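Protein LIN-41 (Caenorhabditis elegans, PDB 4UMG) controls the onset of developmental plasticity as a TRIM-NHL protein that carries a filamin domain. Local coordinates at residues Y109-L114 with C123-D128; R24-Y29 with L99-S104; K8-V13 with V30-A35; S71-F76 with I113-T118. All coordinates share one frame; numbering follows the deposited sequence.

Contact 1. Residues Y109-L114 with C123-D128; sequences YTLNIL and CPTTMD
A bend of the Met127 chain at chi3 (-63°) turns its methyl to the CB atoms of the neighbouring strand, Met127 CE lying 3.9 Å from Tyr109 CB and also touching CB of Leu111, while CG of Leu111, set opposite its backbone N (chi1 171°), carries CD2 to Thr125 CG2, 4.0 Å away, and to the Met127 sulfur. These residues belong to an antiparallel beta hairpin of the immunoglobulin-like filamin repeat, formed by strands 107-115 and 118-130. Tyr109 and Leu111 form hydrogen-bonded pairs with Met127 and Thr125, and each pair exchanges two backbone bonds; Leu111 N reaches Thr125 O at 2.8 Å in a nearly straight bond (168° at the hydrogen). The side chains of these two pairs share the buried face. There Leu111 lies alongside Thr125 and crosses Met127 obliquely, and Ile28 of strand 26-31 covers both Leu111 and Met127. The Tyr109 ring leads away from the hairpin, and its hydroxyl is hydrogen-bonded to Ile105 O. On the other face a water donates to Tyr109 O and also binds Thr126 OG1 at 2.7 Å, joining the strands from the Thr110 side. Beyond the paired region a cis peptide precedes Pro124, whose ring lies beside the Asn112 amide. Cys123 turns inward past Asn112, its CB 3.3 Å from Asn112 OD1 and its SG 4.0 Å from Ile113 CD1.

Contact 2. Residues R24-Y29 with L99-S104; sequences RQTVIY and LSYYPS
Thr26 and Tyr101 form the dense part of this contact. The threonine lies along the tyrosine with CB over one face of the ring, a CH-pi contact 4.1 Å from CB to the ring centroid, and its methyl CG2 comes within 3.6 Å of Tyr101 CE1. Tyr101 adopts chi1 75°, which places CG between its own backbone N and carbonyl carbon and stands the ring beside Thr26; Ile28 CD1 approaches the same CE1 obliquely, at 3.7 Å. The strands 26-31 and 96-101 run antiparallel here, neighbours in a sheet of the filamin-type beta sandwich, and Thr26 with Tyr101 and Ile28 with Leu99 are hydrogen-bonded pairs, Leu99 N meeting Ile28 O at 2.8 Å. Thr26 OG1 donates back to Arg24 O (2.9 Å) from above the carbonyl plane, tying the residues before the strand to its first residue, and Pro103 CD rests 3.2 Å from that same Arg24 O. A glycine in place of Thr26 would probably uncover the Tyr101 ring face and leave Arg24 O without its hydroxyl donor. The opposite face is looser and more exposed: Val27 CG2 only brushes Ser100 OG, at 3.5 Å, and past the strand ends Gln25 CG meets the exposed Tyr102 ring at its edge, 3.9 Å from CD1.

Contact 3. Residues K8-V13 with V30-A35; sequences KNSSIV and VQLRDA
Asn9 reaches across to the chain that continues from strand 26-31, and its ND2 donates to Asp34 O at 2.9 Å, 165° at the hydrogen, with the acceptor close to the plane of the asparagine amide. The same nitrogen makes a weak bond to Ala35 O, so two successive carbonyls face one amide. Next along, Ser10 OG accepts from Arg33 N at 3.2 Å and is also bonded to Cys6 O, so the hydroxyl is held by two bonds. Further in, Ser11 and Gln31 are a hydrogen-bonded antiparallel pair, Gln31 N lying 2.8 Å from Ser11 O. A water ties three residues together: it donates to Asn9 O, accepts from Arg33 NE and binds Ser11 OG at 2.7 Å. Arg33 runs extended from CG to NE, which carries its CD past Asn9 O (3.4 Å) and its NE to this water; its NH1 is held by Gly37 O. An alanine here instead of Asn9 is likely to leave the Asp34 and Ala35 carbonyls without this donor and the 34-35 backbone less firmly held against the 8-13 segment. In the filamin fold this short strand 11-12 pairs with the edge of strand 26-31, while Ile12 and Val30 face inward onto Ile113 of strand 107-115 and Ser10 bonds to Ser121 of strand 118-130.

Contact 4. Residues S71-F76 with I113-T118; sequences SDVQAF and ILVKGT
Val73 and Val115 meet obliquely through one methyl each, CG2 to CG2 at 3.9 Å, and open the inward face of a pairing between strands 73-78 and 107-115. In both valines that methyl stands beside the backbone N, with CG1 anti to it (chi1 177° in Val73, 158° in Val115), so the two branches turn toward one another across a non-hydrogen-bonded pair. Ala75 and Ile113, the next pair on this face, come closer in backbone, CA to CA 4.3 Å, and the small alanine CB lies 4.1 Å from Ile113 CG1. On the other face Gln74 and Leu114 cross obliquely: the extended glutamine brings NE2 to 3.9 Å from Leu114 CD1, a polar end laid against a methyl. NE2 finds its polar partner in a water, to which it donates at 2.9 Å; Gly117 N donates to that water too, and the water in turn donates to Asp72 O. Asp72 and Lys116 point the same way, side by side, but the aspartate meets only the lysine's aliphatic chain, OD1 3.9 Å from Lys116 CG; the charged groups stay apart, and Lys116 NZ instead bonds to Pro5 O and Ser3 O. Their backbones are joined more firmly, Lys116 N to Asp72 O at 2.8 Å and 175° at the hydrogen, just where a type I' turn from Val115 to Thr118 begins. This tight turn links strand 107-115 to strand 118-130 in a hairpin of the filamin-type fold; strand 84-91, the next strand beyond 73-78, adds Met89 to Val73 and Ala75, Leu99 of strand 96-101 meets Ala75 and Ile113, and Leu32 covers both valines.

In the fold
All four contacts are antiparallel strand pairings of one filamin repeat and meet in a shared apolar core. Contacts 1 and 4 lie on either side of strand 107-115, with centres about 13 Å apart, and share Ile113 and Leu114; contacts 2 and 3 likewise share strand 26-31, with centres about 19 Å apart. The two strands face each other across the core, where Ile113 CD1 packs on Val30 CG2 at 3.6 Å and Leu99 CD1 at 3.7 Å. Along the chain contact 3 closes before contacts 1 and 4 open, whereas contacts 2 and 3, and 2 and 4, interleave, so distant parts of the sequence are stitched into one compact domain.

Contact 1. Residues Y109-L114 with C123-D128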
loop_
_atom_site.group_PDB
_atom_site.type_symbol
_atom_site.label_atom_id
_atom_site.label_comp_id
_atom_site.label_asym_id
_atom_site.label_seq_id
_atom_site.Cartn_x
_atom_site.Cartn_y
_atom_site.Cartn_z
ATOM N N TYR A 109 -3.478 10.406 -6.679
ATOM C CA TYR A 109 -3.925 9.704 -5.468
ATOM C C TYR A 109 -2.854 9.739 -4.387
ATOM O O TYR A 109 -1.668 9.897 -4.684
ATOM C CB TYR A 109 -4.251 8.227 -5.815
ATOM C CG TYR A 109 -5.567 8.055 -6.547
ATOM C CD1 TYR A 109 -5.758 8.589 -7.816
ATOM C CD2 TYR A 109 -6.615 7.331 -5.981
ATOM C CE1 TYR A 109 -6.958 8.415 -8.505
ATOM C CE2 TYR A 109 -7.835 7.183 -6.649
ATOM C CZ TYR A 109 -7.996 7.727 -7.908
ATOM O OH TYR A 109 -9.161 7.528 -8.576
ATOM N N THR A 110 -3.267 9.566 -3.136
ATOM C CA THR A 110 -2.354 9.542 -2.009
ATOM C C THR A 110 -2.424 8.171 -1.402
ATOM O O THR A 110 -3.521 7.677 -1.169
ATOM C CB THR A 110 -2.739 10.567 -0.961
ATOM O OG1 THR A 110 -2.890 11.834 -1.594
ATOM C CG2 THR A 110 -1.684 10.683 0.131
ATOM N N LEU A 111 -1.260 7.582 -1.094
ATOM C CA LEU A 111 -1.205 6.276 -0.459
ATOM C C LEU A 111 -0.435 6.400 0.822
ATOM O O LEU A 111 0.630 7.034 0.839
ATOM C CB LEU A 111 -0.436 5.309 -1.373
ATOM C CG LEU A 111 -0.074 3.925 -0.798
ATOM C CD1 LEU A 111 -1.324 3.072 -0.505
ATOM C CD2 LEU A 111 0.877 3.188 -1.718
ATOM N N ASN A 112 -0.946 5.796 1.879
ATOM C CA ASN A 112 -0.175 5.697 3.134
ATOM C C ASN A 112 -0.367 4.298 3.719
ATOM O O ASN A 112 -1.471 3.784 3.695
ATOM C CB ASN A 112 -0.497 6.826 4.152
ATOM C CG ASN A 112 0.650 7.080 5.135
ATOM O OD1 ASN A 112 1.647 6.371 5.119
ATOM N ND2 ASN A 112 0.560 8.114 5.996
ATOM N N ILE A 113 0.723 3.651 4.197
ATOM C CA ILE A 113 0.618 2.328 4.803
ATOM C C ILE A 113 1.342 2.442 6.137
ATOM O O ILE A 113 2.484 2.892 6.166
ATOM C CB ILE A 113 1.245 1.235 3.916
ATOM C CG1 ILE A 113 0.643 1.253 2.484
ATOM C CG2 ILE A 113 1.091 -0.161 4.575
ATOM C CD1 ILE A 113 1.659 0.724 1.400
ATOM N N LEU A 114 0.628 2.124 7.236
ATOM C CA LEU A 114 1.095 2.245 8.603
ATOM C C LEU A 114 1.243 0.894 9.246
ATOM O O LEU A 114 0.325 0.080 9.198
ATOM C CB LEU A 114 0.110 3.067 9.459
ATOM C CG LEU A 114 -0.433 4.409 8.955
ATOM C CD1 LEU A 114 -1.285 5.059 10.045
ATOM C CD2 LEU A 114 0.653 5.370 8.573
ATOM N N CYS A 123 6.467 5.873 2.642
ATOM C CA CYS A 123 5.085 6.396 2.776
ATOM C C CYS A 123 4.994 7.651 3.663
ATOM O O CYS A 123 5.817 7.798 4.573
ATOM C CB CYS A 123 4.132 5.310 3.259
ATOM S SG CYS A 123 3.784 4.047 2.022
ATOM N N PRO A 124 4.039 8.579 3.413
ATOM C CA PRO A 124 3.007 8.546 2.348
ATOM C C PRO A 124 3.602 8.896 1.001
ATOM O O PRO A 124 4.677 9.525 0.930
ATOM C CB PRO A 124 2.022 9.630 2.771
ATOM C CG PRO A 124 2.882 10.633 3.556
ATOM C CD PRO A 124 3.915 9.787 4.255
ATOM N N THR A 125 2.905 8.507 -0.058
ATOM C CA THR A 125 3.404 8.735 -1.390
ATOM C C THR A 125 2.251 8.992 -2.398
ATOM O O THR A 125 1.080 8.824 -2.062
ATOM C CB THR A 125 4.279 7.530 -1.784
ATOM O OG1 THR A 125 4.866 7.799 -3.050
ATOM C CG2 THR A 125 3.488 6.203 -1.796
ATOM N N THR A 126 2.621 9.396 -3.617
ATOM C CA THR A 126 1.712 9.720 -4.703
ATOM C C THR A 126 1.621 8.555 -5.651
ATOM O O THR A 126 2.609 7.842 -5.845
ATOM C CB THR A 126 2.223 11.012 -5.404
ATOM O OG1 THR A 126 2.048 12.133 -4.514
ATOM C CG2 THR A 126 1.552 11.311 -6.754
ATOM N N MET A 127 0.422 8.385 -6.256
ATOM C CA MET A 127 0.173 7.445 -7.348
ATOM C C MET A 127 -0.568 8.222 -8.409
ATOM O O MET A 127 -1.546 8.895 -8.101
ATOM C CB MET A 127 -0.620 6.206 -6.924
ATOM C CG MET A 127 -0.049 5.517 -5.689
ATOM S SD MET A 127 -1.023 4.100 -5.139
ATOM C CE MET A 127 -2.590 4.869 -4.705
ATOM N N ASP A 128 -0.059 8.177 -9.654
ATOM C CA ASP A 128 -0.656 8.906 -10.764
ATOM C C ASP A 128 -1.530 7.970 -11.553
ATOM O O ASP A 128 -1.029 7.020 -12.154
ATOM C CB ASP A 128 0.432 9.530 -11.643
ATOM C CG ASP A 128 1.144 10.648 -10.915
ATOM O OD1 ASP A 128 0.455 11.561 -10.424
ATOM O OD2 ASP A 128 2.379 10.561 -10.754
HETATM O O HOH W 1 -0.630 12.647 -4.369
#

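Contact 2. Residues R24-Y29 with L99-S104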
loop_
_atom_site.group_PDB
_atom_site.type_symbol
_atom_site.label_atom_id
_atom_site.label_comp_id
_atom_site.label_asym_id
_atom_site.label_seq_id
_atom_site.Cartn_x
_atom_site.Cartn_y
_atom_site.Cartn_z
ATOM N N ARG A 24 -9.688 0.349 -13.232
ATOM C CA ARG A 24 -9.136 -0.998 -13.314
ATOM C C ARG A 24 -8.768 -1.330 -11.876
ATOM O O ARG A 24 -8.210 -0.474 -11.200
ATOM C CB ARG A 24 -7.865 -1.034 -14.189
ATOM C CG ARG A 24 -8.077 -0.580 -15.636
ATOM C CD ARG A 24 -8.163 -1.718 -16.619
ATOM N NE ARG A 24 -8.203 -1.210 -17.990
ATOM C CZ ARG A 24 -7.158 -1.179 -18.813
ATOM N NH1 ARG A 24 -5.982 -1.652 -18.422
ATOM N NH2 ARG A 24 -7.286 -0.689 -20.038
ATOM N N GLN A 25 -9.145 -2.521 -11.384
ATOM C CA GLN A 25 -8.771 -2.957 -10.032
ATOM C C GLN A 25 -7.238 -3.051 -10.031
ATOM O O GLN A 25 -6.658 -3.679 -10.923
ATOM C CB GLN A 25 -9.412 -4.326 -9.727
ATOM C CG GLN A 25 -10.846 -4.173 -9.219
ATOM C CD GLN A 25 -11.424 -5.459 -8.681
ATOM O OE1 GLN A 25 -11.234 -6.548 -9.240
ATOM N NE2 GLN A 25 -12.178 -5.354 -7.593
ATOM N N THR A 26 -6.605 -2.356 -9.086
ATOM C CA THR A 26 -5.160 -2.173 -9.025
ATOM C C THR A 26 -4.608 -2.841 -7.777
ATOM O O THR A 26 -5.213 -2.708 -6.716
ATOM C CB THR A 26 -4.886 -0.645 -9.022
ATOM O OG1 THR A 26 -5.506 -0.084 -10.191
ATOM C CG2 THR A 26 -3.401 -0.301 -9.002
ATOM N N VAL A 27 -3.473 -3.546 -7.905
ATOM C CA VAL A 27 -2.845 -4.251 -6.788
ATOM C C VAL A 27 -1.436 -3.708 -6.472
ATOM O O VAL A 27 -0.630 -3.506 -7.386
ATOM C CB VAL A 27 -2.798 -5.790 -7.071
ATOM C CG1 VAL A 27 -2.220 -6.548 -5.880
ATOM C CG2 VAL A 27 -4.182 -6.341 -7.417
ATOM N N ILE A 28 -1.131 -3.504 -5.174
ATOM C CA ILE A 28 0.195 -3.072 -4.730
ATOM C C ILE A 28 0.643 -4.127 -3.730
ATOM O O ILE A 28 -0.150 -4.521 -2.872
ATOM C CB ILE A 28 0.167 -1.658 -4.092
ATOM C CG1 ILE A 28 -0.417 -0.599 -5.065
ATOM C CG2 ILE A 28 1.575 -1.244 -3.588
ATOM C CD1 ILE A 28 -0.815 0.714 -4.301
ATOM N N TYR A 29 1.902 -4.586 -3.828
ATOM C CA TYR A 29 2.408 -5.599 -2.907
ATOM C C TYR A 29 3.341 -4.962 -1.909
ATOM O O TYR A 29 4.153 -4.128 -2.295
ATOM C CB TYR A 29 3.124 -6.720 -3.665
ATOM C CG TYR A 29 2.173 -7.548 -4.490
ATOM C CD1 TYR A 29 1.379 -8.525 -3.899
ATOM C CD2 TYR A 29 2.016 -7.314 -5.852
ATOM C CE1 TYR A 29 0.518 -9.311 -4.657
ATOM C CE2 TYR A 29 1.128 -8.069 -6.615
ATOM C CZ TYR A 29 0.375 -9.061 -6.011
ATOM O OH TYR A 29 -0.491 -9.831 -6.752
ATOM N N LEU A 99 -2.464 -5.187 -1.533
ATOM C CA LEU A 99 -3.383 -4.091 -1.306
ATOM C C LEU A 99 -4.106 -3.830 -2.610
ATOM O O LEU A 99 -3.454 -3.658 -3.637
ATOM C CB LEU A 99 -2.615 -2.835 -0.914
ATOM C CG LEU A 99 -1.782 -2.923 0.372
ATOM C CD1 LEU A 99 -1.188 -1.568 0.690
ATOM C CD2 LEU A 99 -2.621 -3.355 1.565
ATOM N N SER A 100 -5.429 -3.916 -2.601
ATOM C CA SER A 100 -6.205 -3.735 -3.819
ATOM C C SER A 100 -7.137 -2.558 -3.712
ATOM O O SER A 100 -7.746 -2.344 -2.666
ATOM C CB SER A 100 -7.008 -5.002 -4.145
ATOM O OG SER A 100 -6.111 -6.011 -4.565
ATOM N N TYR A 101 -7.212 -1.752 -4.776
ATOM C CA TYR A 101 -8.107 -0.614 -4.802
ATOM C C TYR A 101 -8.607 -0.336 -6.216
ATOM O O TYR A 101 -8.015 -0.797 -7.192
ATOM C CB TYR A 101 -7.453 0.631 -4.151
ATOM C CG TYR A 101 -6.406 1.277 -5.027
ATOM C CD1 TYR A 101 -5.107 0.767 -5.092
ATOM C CD2 TYR A 101 -6.689 2.436 -5.747
ATOM C CE1 TYR A 101 -4.128 1.381 -5.875
ATOM C CE2 TYR A 101 -5.745 3.010 -6.592
ATOM C CZ TYR A 101 -4.461 2.485 -6.646
ATOM O OH TYR A 101 -3.509 3.056 -7.447
ATOM N N TYR A 102 -9.694 0.428 -6.333
ATOM C CA TYR A 102 -10.303 0.731 -7.642
ATOM C C TYR A 102 -10.350 2.243 -7.826
ATOM O O TYR A 102 -11.172 2.909 -7.185
ATOM C CB TYR A 102 -11.702 0.154 -7.680
ATOM C CG TYR A 102 -12.397 0.296 -9.010
ATOM C CD1 TYR A 102 -12.250 -0.670 -10.002
ATOM C CD2 TYR A 102 -13.277 1.348 -9.250
ATOM C CE1 TYR A 102 -12.927 -0.568 -11.214
ATOM C CE2 TYR A 102 -14.006 1.427 -10.440
ATOM C CZ TYR A 102 -13.833 0.455 -11.413
ATOM O OH TYR A 102 -14.505 0.530 -12.610
ATOM N N PRO A 103 -9.420 2.808 -8.634
ATOM C CA PRO A 103 -9.411 4.263 -8.834
ATOM C C PRO A 103 -10.453 4.659 -9.873
ATOM O O PRO A 103 -10.261 4.372 -11.053
ATOM C CB PRO A 103 -7.984 4.553 -9.288
ATOM C CG PRO A 103 -7.508 3.267 -9.907
ATOM C CD PRO A 103 -8.363 2.140 -9.421
ATOM N N SER A 104 -11.554 5.302 -9.434
ATOM C CA SER A 104 -12.660 5.639 -10.357
ATOM C C SER A 104 -12.386 6.864 -11.224
ATOM O O SER A 104 -12.991 7.025 -12.285
ATOM C CB SER A 104 -13.963 5.816 -9.581
ATOM O OG SER A 104 -14.013 7.060 -8.901
#

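Contact 3. Residues K8-V13 with V30-A35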
loop_
_atom_site.group_PDB
_atom_site.type_symbol
_atom_site.label_atom_id
_atom_site.label_comp_id
_atom_site.label_asym_id
_atom_site.label_seq_id
_atom_site.Cartn_x
_atom_site.Cartn_y
_atom_site.Cartn_z
ATOM N N LYS A 8 9.841 0.684 9.648
ATOM C CA LYS A 8 11.028 1.108 8.900
ATOM C C LYS A 8 11.614 0.046 8.006
ATOM O O LYS A 8 12.278 0.385 7.020
ATOM C CB LYS A 8 12.109 1.697 9.824
ATOM C CG LYS A 8 12.761 0.763 10.810
ATOM C CD LYS A 8 13.564 1.606 11.795
ATOM C CE LYS A 8 14.238 0.790 12.864
ATOM N NZ LYS A 8 15.097 1.687 13.692
ATOM N N ASN A 9 11.396 -1.249 8.344
ATOM C CA ASN A 9 11.942 -2.334 7.543
ATOM C C ASN A 9 10.969 -2.869 6.501
ATOM O O ASN A 9 11.360 -3.704 5.674
ATOM C CB ASN A 9 12.435 -3.513 8.425
ATOM C CG ASN A 9 13.644 -3.158 9.292
ATOM O OD1 ASN A 9 14.276 -2.092 9.155
ATOM N ND2 ASN A 9 13.979 -4.022 10.229
ATOM N N SER A 10 9.699 -2.460 6.590
ATOM C CA SER A 10 8.627 -2.867 5.666
ATOM C C SER A 10 8.582 -1.911 4.475
ATOM O O SER A 10 8.850 -0.717 4.628
ATOM C CB SER A 10 7.284 -2.942 6.386
ATOM O OG SER A 10 7.416 -3.916 7.412
ATOM N N SER A 11 8.286 -2.426 3.276
ATOM C CA SER A 11 8.299 -1.574 2.093
ATOM C C SER A 11 7.382 -2.067 1.003
ATOM O O SER A 11 7.053 -3.251 0.959
ATOM C CB SER A 11 9.714 -1.523 1.513
ATOM O OG SER A 11 10.161 -2.833 1.208
ATOM N N ILE A 12 7.086 -1.190 0.047
ATOM C CA ILE A 12 6.308 -1.567 -1.141
ATOM C C ILE A 12 7.281 -2.281 -2.088
ATOM O O ILE A 12 8.435 -1.853 -2.228
ATOM C CB ILE A 12 5.663 -0.321 -1.804
ATOM C CG1 ILE A 12 4.689 0.409 -0.844
ATOM C CG2 ILE A 12 5.002 -0.683 -3.151
ATOM C CD1 ILE A 12 4.396 1.900 -1.205
ATOM N N VAL A 13 6.815 -3.362 -2.722
ATOM C CA VAL A 13 7.597 -4.159 -3.677
ATOM C C VAL A 13 7.545 -3.470 -5.054
ATOM O O VAL A 13 6.483 -3.406 -5.677
ATOM C CB VAL A 13 7.091 -5.626 -3.732
ATOM C CG1 VAL A 13 7.871 -6.458 -4.760
ATOM C CG2 VAL A 13 7.156 -6.282 -2.360
ATOM N N VAL A 30 3.162 -5.293 -0.616
ATOM C CA VAL A 30 3.951 -4.764 0.507
ATOM C C VAL A 30 4.682 -5.911 1.221
ATOM O O VAL A 30 4.089 -6.948 1.513
ATOM C CB VAL A 30 3.066 -3.931 1.471
ATOM C CG1 VAL A 30 3.864 -3.397 2.659
ATOM C CG2 VAL A 30 2.384 -2.781 0.731
ATOM N N GLN A 31 5.988 -5.747 1.432
ATOM C CA GLN A 31 6.788 -6.767 2.077
ATOM C C GLN A 31 6.937 -6.359 3.528
ATOM O O GLN A 31 7.506 -5.303 3.795
ATOM C CB GLN A 31 8.161 -6.812 1.388
ATOM C CG GLN A 31 9.070 -7.930 1.843
ATOM C CD GLN A 31 8.551 -9.290 1.491
ATOM O OE1 GLN A 31 7.836 -9.921 2.281
ATOM N NE2 GLN A 31 8.992 -9.815 0.354
ATOM N N LEU A 32 6.382 -7.155 4.451
ATOM C CA LEU A 32 6.485 -6.876 5.880
ATOM C C LEU A 32 7.690 -7.616 6.437
ATOM O O LEU A 32 7.895 -8.809 6.163
ATOM C CB LEU A 32 5.226 -7.312 6.631
ATOM C CG LEU A 32 3.883 -6.670 6.193
ATOM C CD1 LEU A 32 2.734 -7.300 6.918
ATOM C CD2 LEU A 32 3.850 -5.151 6.456
ATOM N N ARG A 33 8.503 -6.900 7.175
ATOM C CA ARG A 33 9.695 -7.452 7.815
ATOM C C ARG A 33 9.689 -7.051 9.266
ATOM O O ARG A 33 9.185 -5.954 9.576
ATOM C CB ARG A 33 10.995 -6.899 7.168
ATOM C CG ARG A 33 11.173 -7.374 5.695
ATOM C CD ARG A 33 12.495 -6.886 5.115
ATOM N NE ARG A 33 12.626 -7.190 3.684
ATOM C CZ ARG A 33 13.293 -8.235 3.198
ATOM N NH1 ARG A 33 13.885 -9.093 4.017
ATOM N NH2 ARG A 33 13.348 -8.445 1.889
ATOM N N ASP A 34 10.249 -7.895 10.145
ATOM C CA ASP A 34 10.352 -7.556 11.572
ATOM C C ASP A 34 11.564 -6.634 11.817
ATOM O O ASP A 34 12.220 -6.236 10.857
ATOM C CB ASP A 34 10.475 -8.812 12.426
ATOM C CG ASP A 34 11.651 -9.725 12.086
ATOM O OD1 ASP A 34 12.685 -9.216 11.589
ATOM O OD2 ASP A 34 11.536 -10.947 12.307
ATOM N N ALA A 35 11.842 -6.293 13.102
ATOM C CA ALA A 35 12.954 -5.413 13.507
ATOM C C ALA A 35 14.325 -5.933 13.039
ATOM O O ALA A 35 15.259 -5.154 12.881
ATOM C CB ALA A 35 12.955 -5.231 15.021
HETATM O O HOH W 2 11.235 -4.573 2.994
#

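Contact 4. Residues S71-F76 with I113-T118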
loop_
_atom_site.group_PDB
_atom_site.type_symbol
_atom_site.label_atom_id
_atom_site.label_comp_id
_atom_site.label_asym_id
_atom_site.label_seq_id
_atom_site.Cartn_x
_atom_site.Cartn_y
_atom_site.Cartn_z
ATOM N N SER A 71 -3.571 -7.357 12.052
ATOM C CA SER A 71 -4.195 -6.291 12.850
ATOM C C SER A 71 -3.289 -5.072 13.106
ATOM O O SER A 71 -3.778 -4.024 13.539
ATOM C CB SER A 71 -4.707 -6.858 14.175
ATOM O OG SER A 71 -3.728 -7.648 14.831
ATOM N N ASP A 72 -1.978 -5.204 12.817
ATOM C CA ASP A 72 -0.970 -4.157 12.996
ATOM C C ASP A 72 -0.752 -3.314 11.737
ATOM O O ASP A 72 0.019 -2.355 11.778
ATOM C CB ASP A 72 0.376 -4.798 13.398
ATOM C CG ASP A 72 0.411 -5.428 14.776
ATOM O OD1 ASP A 72 0.073 -4.731 15.755
ATOM O OD2 ASP A 72 0.867 -6.588 14.886
ATOM N N VAL A 73 -1.402 -3.673 10.621
ATOM C CA VAL A 73 -1.207 -2.987 9.340
ATOM C C VAL A 73 -2.471 -2.221 8.925
ATOM O O VAL A 73 -3.576 -2.767 8.933
ATOM C CB VAL A 73 -0.740 -4.004 8.235
ATOM C CG1 VAL A 73 -0.601 -3.336 6.863
ATOM C CG2 VAL A 73 0.566 -4.683 8.622
ATOM N N GLN A 74 -2.295 -0.949 8.550
ATOM C CA GLN A 74 -3.386 -0.104 8.070
ATOM C C GLN A 74 -2.935 0.460 6.730
ATOM O O GLN A 74 -1.763 0.790 6.557
ATOM C CB GLN A 74 -3.634 1.047 9.055
ATOM C CG GLN A 74 -4.063 0.586 10.443
ATOM C CD GLN A 74 -4.391 1.756 11.325
ATOM O OE1 GLN A 74 -5.547 2.155 11.446
ATOM N NE2 GLN A 74 -3.380 2.343 11.948
ATOM N N ALA A 75 -3.838 0.540 5.765
ATOM C CA ALA A 75 -3.482 1.126 4.476
ATOM C C ALA A 75 -4.650 1.979 4.009
ATOM O O ALA A 75 -5.804 1.547 4.108
ATOM C CB ALA A 75 -3.189 0.036 3.458
ATOM N N PHE A 76 -4.369 3.201 3.573
ATOM C CA PHE A 76 -5.437 3.994 3.000
ATOM C C PHE A 76 -5.008 4.650 1.710
ATOM O O PHE A 76 -3.829 4.909 1.489
ATOM C CB PHE A 76 -6.083 4.982 3.945
ATOM C CG PHE A 76 -5.104 5.949 4.487
ATOM C CD1 PHE A 76 -4.775 7.101 3.775
ATOM C CD2 PHE A 76 -4.585 5.781 5.762
ATOM C CE1 PHE A 76 -3.877 8.021 4.302
ATOM C CE2 PHE A 76 -3.738 6.729 6.310
ATOM C CZ PHE A 76 -3.382 7.834 5.575
ATOM N N ILE A 113 0.723 3.651 4.197
ATOM C CA ILE A 113 0.618 2.328 4.803
ATOM C C ILE A 113 1.342 2.442 6.137
ATOM O O ILE A 113 2.484 2.892 6.166
ATOM C CB ILE A 113 1.245 1.235 3.916
ATOM C CG1 ILE A 113 0.643 1.253 2.484
ATOM C CG2 ILE A 113 1.091 -0.161 4.575
ATOM C CD1 ILE A 113 1.659 0.724 1.400
ATOM N N LEU A 114 0.628 2.124 7.236
ATOM C CA LEU A 114 1.095 2.245 8.603
ATOM C C LEU A 114 1.243 0.894 9.246
ATOM O O LEU A 114 0.325 0.080 9.198
ATOM C CB LEU A 114 0.110 3.067 9.459
ATOM C CG LEU A 114 -0.433 4.409 8.955
ATOM C CD1 LEU A 114 -1.285 5.059 10.045
ATOM C CD2 LEU A 114 0.653 5.370 8.573
ATOM N N VAL A 115 2.407 0.654 9.850
ATOM C CA VAL A 115 2.652 -0.580 10.582
ATOM C C VAL A 115 2.796 -0.129 12.032
ATOM O O VAL A 115 3.647 0.716 12.329
ATOM C CB VAL A 115 3.908 -1.354 10.064
ATOM C CG1 VAL A 115 4.455 -2.296 11.128
ATOM C CG2 VAL A 115 3.568 -2.129 8.796
ATOM N N LYS A 116 1.875 -0.597 12.900
ATOM C CA LYS A 116 1.823 -0.248 14.338
ATOM C C LYS A 116 1.715 1.276 14.520
ATOM O O LYS A 116 2.315 1.861 15.432
ATOM C CB LYS A 116 2.999 -0.827 15.120
ATOM C CG LYS A 116 3.049 -2.349 15.123
ATOM C CD LYS A 116 4.341 -2.798 15.792
ATOM C CE LYS A 116 4.471 -4.299 15.787
ATOM N NZ LYS A 116 5.840 -4.721 16.184
ATOM N N GLY A 117 0.990 1.900 13.601
ATOM C CA GLY A 117 0.757 3.343 13.650
ATOM C C GLY A 117 1.851 4.196 13.070
ATOM O O GLY A 117 1.796 5.414 13.185
ATOM N N THR A 118 2.844 3.589 12.431
ATOM C CA THR A 118 3.947 4.348 11.845
ATOM C C THR A 118 4.023 4.131 10.340
ATOM O O THR A 118 4.049 2.979 9.926
ATOM C CB THR A 118 5.297 3.921 12.499
ATOM O OG1 THR A 118 5.269 4.257 13.882
ATOM C CG2 THR A 118 6.512 4.575 11.810
HETATM O O HOH W 3 -0.938 0.732 11.732
#